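Side-chain contacts in NAD(P)H dehydrogenase (quinone) (Deinococcus radiodurans, PDB 1YDG), which catalyses the two-electron reduction of quinones to quinols by NADH or NADPH, using one bound FMN per subunit of a homotetramer: residues 59-62 / 63-67; 95-98 / 99-102; 189-192 / 193-197. One frame throughout, in Å; residues are numbered along the deposited sequence.

Contact 1: residues 59-62 / 63-67; sequences KANI and EAMKD
Asn61 and Met65 meet one turn apart at the C-terminal end of helix 56-64, in a flavodoxin-like fold, where the chain leaves helical geometry at Met65. Backbone bonds come first. Glu63 N and Ala64 N keep the i to i+4 pattern, Ala64 N reaching Ala60 O at 2.9 Å. Met65 N still bonds Asn61 O at 2.9 Å, but the N-H...O angle falls to 142° and a weak second bond goes to Ile62 O, consistent with the helix ending here. Lys66 N then bonds Glu63 O, three residues back.

Among the side chains, the Asn61 amide lies against the thioether of Met65, the two chains passing at a slant. Asn61 CG is anti to the backbone N (chi1 -176°), which sets the amide beside its own carbonyl and within touch of Met65. The Met65 CG touches Asn61 O at 3.4 Å. Tyr21 of helix 19-33 packs on both residues, while Asn61 ND2 makes a weak hydrogen bond to Ser16 O of the FMN-binding loop, whose Gly18 is also close. The methionine turns back at chi3 (-56°), and this bend brings Met65 CE to 3.2 Å from Asn61 ND2.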
loop_
_atom_site.group_PDB
_atom_site.type_symbol
_atom_site.label_atom_id
_atom_site.label_comp_id
_atom_site.label_asym_id
_atom_site.label_seq_id
_atom_site.Cartn_x
_atom_site.Cartn_y
_atom_site.Cartn_z
ATOM N N LYS B 59 -18.857 9.035 24.136
ATOM C CA LYS B 59 -20.155 9.636 24.462
ATOM C C LYS B 59 -20.127 11.141 24.371
ATOM O O LYS B 59 -21.028 11.737 23.792
ATOM C CB LYS B 59 -20.624 9.275 25.864
ATOM C CG LYS B 59 -21.267 7.933 25.946
ATOM C CD LYS B 59 -21.894 7.710 27.292
ATOM C CE LYS B 59 -23.371 7.980 27.265
ATOM N NZ LYS B 59 -23.887 7.920 28.647
ATOM N N ALA B 60 -19.097 11.747 24.959
ATOM C CA ALA B 60 -18.988 13.199 24.988
ATOM C C ALA B 60 -18.895 13.754 23.577
ATOM O O ALA B 60 -19.549 14.742 23.249
ATOM C CB ALA B 60 -17.788 13.619 25.793
ATOM N N ASN B 61 -18.099 13.100 22.730
ATOM C CA ASN B 61 -17.869 13.610 21.381
ATOM C C ASN B 61 -19.106 13.510 20.531
ATOM O O ASN B 61 -19.397 14.406 19.757
ATOM C CB ASN B 61 -16.714 12.892 20.689
ATOM C CG ASN B 61 -16.414 13.471 19.322
ATOM O OD1 ASN B 61 -16.175 14.678 19.177
ATOM N ND2 ASN B 61 -16.402 12.613 18.313
ATOM N N ILE B 62 -19.847 12.424 20.683
ATOM C CA ILE B 62 -21.109 12.288 19.958
ATOM C C ILE B 62 -22.031 13.483 20.253
ATOM O O ILE B 62 -22.591 14.093 19.332
ATOM C CB ILE B 62 -21.750 10.907 20.226
ATOM C CG1 ILE B 62 -20.926 9.840 19.470
ATOM C CG2 ILE B 62 -23.180 10.866 19.788
ATOM C CD1 ILE B 62 -21.404 8.438 19.609
ATOM N N GLU B 63 -22.149 13.848 21.526
ATOM C CA GLU B 63 -22.987 14.978 21.932
ATOM C C GLU B 63 -22.383 16.280 21.402
ATOM O O GLU B 63 -23.095 17.161 20.909
ATOM C CB GLU B 63 -23.107 15.016 23.467
ATOM C CG GLU B 63 -23.911 16.190 24.023
ATOM C CD GLU B 63 -25.361 16.161 23.583
ATOM O OE1 GLU B 63 -25.886 15.061 23.320
ATOM O OE2 GLU B 63 -25.980 17.240 23.499
ATOM N N ALA B 64 -21.066 16.404 21.492
ATOM C CA ALA B 64 -20.400 17.621 21.025
ATOM C C ALA B 64 -20.622 17.851 19.530
ATOM O O ALA B 64 -20.688 18.996 19.088
ATOM C CB ALA B 64 -18.923 17.576 21.341
ATOM N N MET B 65 -20.772 16.757 18.763
ATOM C CA MET B 65 -21.002 16.844 17.321
ATOM C C MET B 65 -22.485 16.892 16.918
ATOM O O MET B 65 -22.786 16.872 15.728
ATOM C CB MET B 65 -20.329 15.667 16.605
ATOM C CG MET B 65 -18.809 15.647 16.681
ATOM S SD MET B 65 -18.123 14.286 15.688
ATOM C CE MET B 65 -18.915 12.846 16.351
ATOM N N LYS B 66 -23.401 17.012 17.883
ATOM C CA LYS B 66 -24.840 16.832 17.629
ATOM C C LYS B 66 -25.423 17.691 16.497
ATOM O O LYS B 66 -26.279 17.229 15.735
ATOM C CB LYS B 66 -25.637 17.071 18.920
ATOM C CG LYS B 66 -27.160 16.807 18.790
ATOM C CD LYS B 66 -27.827 16.725 20.172
ATOM C CE LYS B 66 -29.349 16.915 20.100
ATOM N NZ LYS B 66 -29.913 17.431 21.410
ATOM N N ASP B 67 -24.937 18.922 16.392
ATOM C CA ASP B 67 -25.447 19.904 15.442
ATOM C C ASP B 67 -24.728 19.806 14.094
ATOM O O ASP B 67 -25.119 20.462 13.132
ATOM C CB ASP B 67 -25.284 21.316 16.027
ATOM C CG ASP B 67 -26.070 21.506 17.329
ATOM O OD1 ASP B 67 -25.504 22.009 18.334
ATOM O OD2 ASP B 67 -27.248 21.113 17.344
#

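Contact 2: residues 95-98 / 99-102; sequences SQMR and AFID
Arg98 curls over Ile101, three residues further along the same helix. From CB, which borders the amide of Ala99, the chain starts off beside the backbone N, with CG anti to the carbonyl carbon (chi1 -60°). Two further bends, at chi2 and chi3, bring Arg98 CD to 4.0 Å from Ile101 CD1. Beyond it, Arg98 NE donates to a water at 2.9 Å that lies in the guanidinium plane, at its edge; the same water donates to Asp102 OD1 at 2.6 Å, linking two opposite charges whose charged atoms do not touch.

This is helix 95-102 of the flavodoxin-like fold, packed against strand 81-89 through Met97, Phe100 and Ile101, and lying at a subunit interface: Asp102 OD2 accepts from Ser95 N of the second subunit. Further out, Arg98 CZ comes 3.8 Å from Ile101 CD1, a methyl standing 3.6 Å above one guanidinium face and displaced toward its rim. Met97 CG, from the residue before, meets the same methyl at 4.0 Å. At the tip, Arg98 NH2 touches Ile101 CG2 at 3.9 Å, while Arg98 NH1 lies 3.8 Å from Ile101 CD1 and hydrogen-bonds Thr141 OG1 of helix 131-144.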
loop_
_atom_site.group_PDB
_atom_site.type_symbol
_atom_site.label_atom_id
_atom_site.label_comp_id
_atom_site.label_asym_id
_atom_site.label_seq_id
_atom_site.Cartn_x
_atom_site.Cartn_y
_atom_site.Cartn_z
ATOM N N SER B 95 -14.534 1.220 10.057
ATOM C CA SER B 95 -15.702 0.659 9.381
ATOM C C SER B 95 -16.770 1.727 9.131
ATOM O O SER B 95 -17.483 1.664 8.137
ATOM C CB SER B 95 -16.300 -0.512 10.172
ATOM O OG SER B 95 -16.705 -0.102 11.461
ATOM N N GLN B 96 -16.846 2.733 9.999
ATOM C CA GLN B 96 -17.864 3.770 9.860
ATOM C C GLN B 96 -17.596 4.573 8.578
ATOM O O GLN B 96 -18.512 4.855 7.792
ATOM C CB GLN B 96 -17.903 4.678 11.103
ATOM C CG GLN B 96 -18.425 3.999 12.381
ATOM C CD GLN B 96 -17.325 3.434 13.290
ATOM O OE1 GLN B 96 -16.238 3.071 12.824
ATOM N NE2 GLN B 96 -17.607 3.372 14.597
ATOM N N MET B 97 -16.329 4.912 8.349
ATOM C CA MET B 97 -15.944 5.601 7.143
ATOM C C MET B 97 -16.149 4.683 5.942
ATOM O O MET B 97 -16.734 5.095 4.945
ATOM C CB MET B 97 -14.498 6.088 7.233
ATOM C CG MET B 97 -13.932 6.696 5.935
ATOM S SD MET B 97 -14.757 8.171 5.344
ATOM C CE MET B 97 -14.135 9.500 6.356
ATOM N N ARG B 98 -15.691 3.439 6.029
ATOM C CA ARG B 98 -15.928 2.498 4.919
ATOM C C ARG B 98 -17.426 2.303 4.644
ATOM O O ARG B 98 -17.809 2.134 3.508
ATOM C CB ARG B 98 -15.281 1.142 5.158
ATOM C CG ARG B 98 -13.755 1.151 5.325
ATOM C CD ARG B 98 -12.992 1.896 4.251
ATOM N NE ARG B 98 -13.276 1.425 2.894
ATOM C CZ ARG B 98 -12.553 1.728 1.815
ATOM N NH1 ARG B 98 -11.454 2.479 1.912
ATOM N NH2 ARG B 98 -12.913 1.259 0.627
ATOM N N ALA B 99 -18.257 2.278 5.681
ATOM C CA ALA B 99 -19.705 2.143 5.477
ATOM C C ALA B 99 -20.230 3.286 4.637
ATOM O O ALA B 99 -21.042 3.060 3.747
ATOM C CB ALA B 99 -20.442 2.077 6.794
ATOM N N PHE B 100 -19.744 4.505 4.914
ATOM C CA PHE B 100 -20.084 5.671 4.125
ATOM C C PHE B 100 -19.627 5.497 2.685
ATOM O O PHE B 100 -20.382 5.701 1.753
ATOM C CB PHE B 100 -19.458 6.948 4.697
ATOM C CG PHE B 100 -19.694 8.135 3.831
ATOM C CD1 PHE B 100 -20.996 8.588 3.598
ATOM C CD2 PHE B 100 -18.651 8.760 3.192
ATOM C CE1 PHE B 100 -21.229 9.680 2.752
ATOM C CE2 PHE B 100 -18.879 9.819 2.354
ATOM C CZ PHE B 100 -20.164 10.282 2.132
ATOM N N ILE B 101 -18.358 5.132 2.510
ATOM C CA ILE B 101 -17.793 4.878 1.185
ATOM C C ILE B 101 -18.651 3.860 0.403
ATOM O O ILE B 101 -18.923 4.046 -0.781
ATOM C CB ILE B 101 -16.305 4.416 1.313
ATOM C CG1 ILE B 101 -15.426 5.609 1.700
ATOM C CG2 ILE B 101 -15.818 3.765 0.029
ATOM C CD1 ILE B 101 -14.041 5.228 2.205
ATOM N N ASP B 102 -19.113 2.823 1.081
ATOM C CA ASP B 102 -19.927 1.795 0.436
ATOM C C ASP B 102 -21.318 2.294 0.010
ATOM O O ASP B 102 -21.973 1.634 -0.797
ATOM C CB ASP B 102 -20.017 0.529 1.307
ATOM C CG ASP B 102 -18.703 -0.253 1.364
ATOM O OD1 ASP B 102 -17.729 0.184 0.710
ATOM O OD2 ASP B 102 -18.635 -1.314 2.060
HETATM O O HOH W 1 -15.379 -0.245 1.790
#

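Contact 3: residues 189-192 / 193-197; sequences QVRR and QVELT
Leu196 lays its CD1 methyl over the guanidinium of Arg192 one turn earlier in helix 180-204, the long C-terminal helix of this flavodoxin-like fold. Arg192 sends CG anti to the backbone N (chi1 168°) and runs extended from CG to NE before chi4 turns the flat head. Leu196 CD1 stands 3.9 Å above that plane, over its centre, although the two chains run at a slant to each other. The head is also held at a subunit interface, where Arg192 NH1 hydrogen-bonds Asn115 OD1 of the third subunit and Leu196 packs on Leu200 of that subunit. With an alanine in place of Arg192, Asn115 of the third subunit would probably lose this donor, and the Leu196 methyl the flat group it now lies over.

Arg191 and Glu195 behave differently. They lie side by side, pointing the same way, yet the carboxylate meets aliphatic carbon: Glu195 OE2 is 3.5 Å from Arg191 CG. Because Arg191 bends at chi3 (70°), its NE stays 4.7 Å from Glu195 OE2, and the two flat groups are turned 50° apart. Any attraction between them is therefore likely to act at a distance, while Arg191 NH2 makes a weak hydrogen bond to His188.

On another side of the helix, Val190 CG1 and Val194 CG2 touch at 4.4 Å. Gln189 and Gln193 both run out extended and end on strand 117-124, where Gln189 NE2 and Gln193 OE1 share Ser119 OG. The backbone keeps the regular i to i+4 bonds. Gln193 O takes two donors from opposite faces of its plane: Thr197 N at 2.9 Å, and Thr197 OG1, which sits above the plane at 2.6 Å.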
loop_
_atom_site.group_PDB
_atom_site.type_symbol
_atom_site.label_atom_id
_atom_site.label_comp_id
_atom_site.label_asym_id
_atom_site.label_seq_id
_atom_site.Cartn_x
_atom_site.Cartn_y
_atom_site.Cartn_z
ATOM N N GLN B 189 -2.752 22.159 3.848
ATOM C CA GLN B 189 -3.342 21.089 3.023
ATOM C C GLN B 189 -4.644 21.527 2.364
ATOM O O GLN B 189 -4.823 21.333 1.164
ATOM C CB GLN B 189 -3.587 19.837 3.844
ATOM C CG GLN B 189 -4.143 18.663 3.028
ATOM C CD GLN B 189 -4.301 17.409 3.834
ATOM O OE1 GLN B 189 -3.536 17.158 4.768
ATOM N NE2 GLN B 189 -5.300 16.583 3.472
ATOM N N VAL B 190 -5.525 22.126 3.155
ATOM C CA VAL B 190 -6.845 22.544 2.696
ATOM C C VAL B 190 -6.741 23.795 1.827
ATOM O O VAL B 190 -7.343 23.854 0.767
ATOM C CB VAL B 190 -7.803 22.788 3.883
ATOM C CG1 VAL B 190 -9.178 23.312 3.400
ATOM C CG2 VAL B 190 -7.997 21.498 4.704
ATOM N N ARG B 191 -5.958 24.784 2.267
ATOM C CA ARG B 191 -5.783 26.019 1.511
ATOM C C ARG B 191 -5.238 25.681 0.113
ATOM O O ARG B 191 -5.710 26.169 -0.906
ATOM C CB ARG B 191 -4.862 26.979 2.291
ATOM C CG ARG B 191 -4.379 28.217 1.547
ATOM C CD ARG B 191 -3.554 29.141 2.466
ATOM N NE ARG B 191 -2.257 28.532 2.801
ATOM C CZ ARG B 191 -1.836 28.170 4.025
ATOM N NH1 ARG B 191 -2.579 28.365 5.118
ATOM N NH2 ARG B 191 -0.630 27.613 4.157
ATOM N N ARG B 192 -4.257 24.801 0.086
ATOM C CA ARG B 192 -3.644 24.381 -1.154
ATOM C C ARG B 192 -4.634 23.669 -2.062
ATOM O O ARG B 192 -4.690 23.943 -3.254
ATOM C CB ARG B 192 -2.480 23.470 -0.818
ATOM C CG ARG B 192 -1.920 22.738 -1.983
ATOM C CD ARG B 192 -0.716 21.903 -1.523
ATOM N NE ARG B 192 -0.414 20.910 -2.537
ATOM C CZ ARG B 192 0.214 21.178 -3.668
ATOM N NH1 ARG B 192 0.627 22.416 -3.929
ATOM N NH2 ARG B 192 0.427 20.210 -4.543
ATOM N N GLN B 193 -5.402 22.744 -1.496
ATOM C CA GLN B 193 -6.407 22.020 -2.278
ATOM C C GLN B 193 -7.467 22.945 -2.867
ATOM O O GLN B 193 -7.876 22.769 -4.019
ATOM C CB GLN B 193 -7.056 20.912 -1.444
ATOM C CG GLN B 193 -8.170 20.159 -2.178
ATOM C CD GLN B 193 -8.621 18.921 -1.467
ATOM O OE1 GLN B 193 -8.103 18.582 -0.416
ATOM N NE2 GLN B 193 -9.608 18.222 -2.045
ATOM N N VAL B 194 -7.906 23.927 -2.089
ATOM C CA VAL B 194 -8.884 24.918 -2.575
ATOM C C VAL B 194 -8.305 25.727 -3.738
ATOM O O VAL B 194 -8.961 25.890 -4.757
ATOM C CB VAL B 194 -9.351 25.861 -1.428
ATOM C CG1 VAL B 194 -10.094 27.090 -1.971
ATOM C CG2 VAL B 194 -10.207 25.102 -0.439
ATOM N N GLU B 195 -7.065 26.194 -3.584
ATOM C CA GLU B 195 -6.353 26.903 -4.670
ATOM C C GLU B 195 -6.200 26.065 -5.955
ATOM O O GLU B 195 -6.489 26.546 -7.059
ATOM C CB GLU B 195 -4.981 27.384 -4.179
ATOM C CG GLU B 195 -5.076 28.531 -3.168
ATOM C CD GLU B 195 -3.758 28.847 -2.455
ATOM O OE1 GLU B 195 -2.704 28.254 -2.806
ATOM O OE2 GLU B 195 -3.784 29.707 -1.536
ATOM N N LEU B 196 -5.772 24.816 -5.820
ATOM C CA LEU B 196 -5.735 23.909 -6.984
ATOM C C LEU B 196 -7.118 23.718 -7.629
ATOM O O LEU B 196 -7.260 23.789 -8.853
ATOM C CB LEU B 196 -5.129 22.554 -6.611
ATOM C CG LEU B 196 -3.608 22.550 -6.372
ATOM C CD1 LEU B 196 -3.169 21.267 -5.691
ATOM C CD2 LEU B 196 -2.824 22.752 -7.661
ATOM N N THR B 197 -8.133 23.494 -6.798
ATOM C CA THR B 197 -9.484 23.250 -7.285
ATOM C C THR B 197 -10.037 24.470 -8.051
ATOM O O THR B 197 -10.607 24.323 -9.130
ATOM C CB THR B 197 -10.452 22.911 -6.141
ATOM O OG1 THR B 197 -9.908 21.872 -5.316
ATOM C CG2 THR B 197 -11.792 22.468 -6.701
#

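How the contacts relate
From the N terminus the three contacts follow in series, without nesting or crossing; contacts 2 and 3 each lie within one helix, contact 1 runs off the end of its own, and none closes more than a helical turn or so. Contact 1 lies beside the FMN-binding loop and helix 19-33. Contact 2 follows strand 81-89 and joins helix 95-102 to that strand, to helix 131-144 and to the second subunit; its nearest atoms lie about 8 Å from contact 1. Contact 3, on helix 180-204, meets the sheet and reaches the third subunit. It lies across the chain's centre from both others, its centre about 28 Å from that of contact 1 and about 25 Å from that of contact 2.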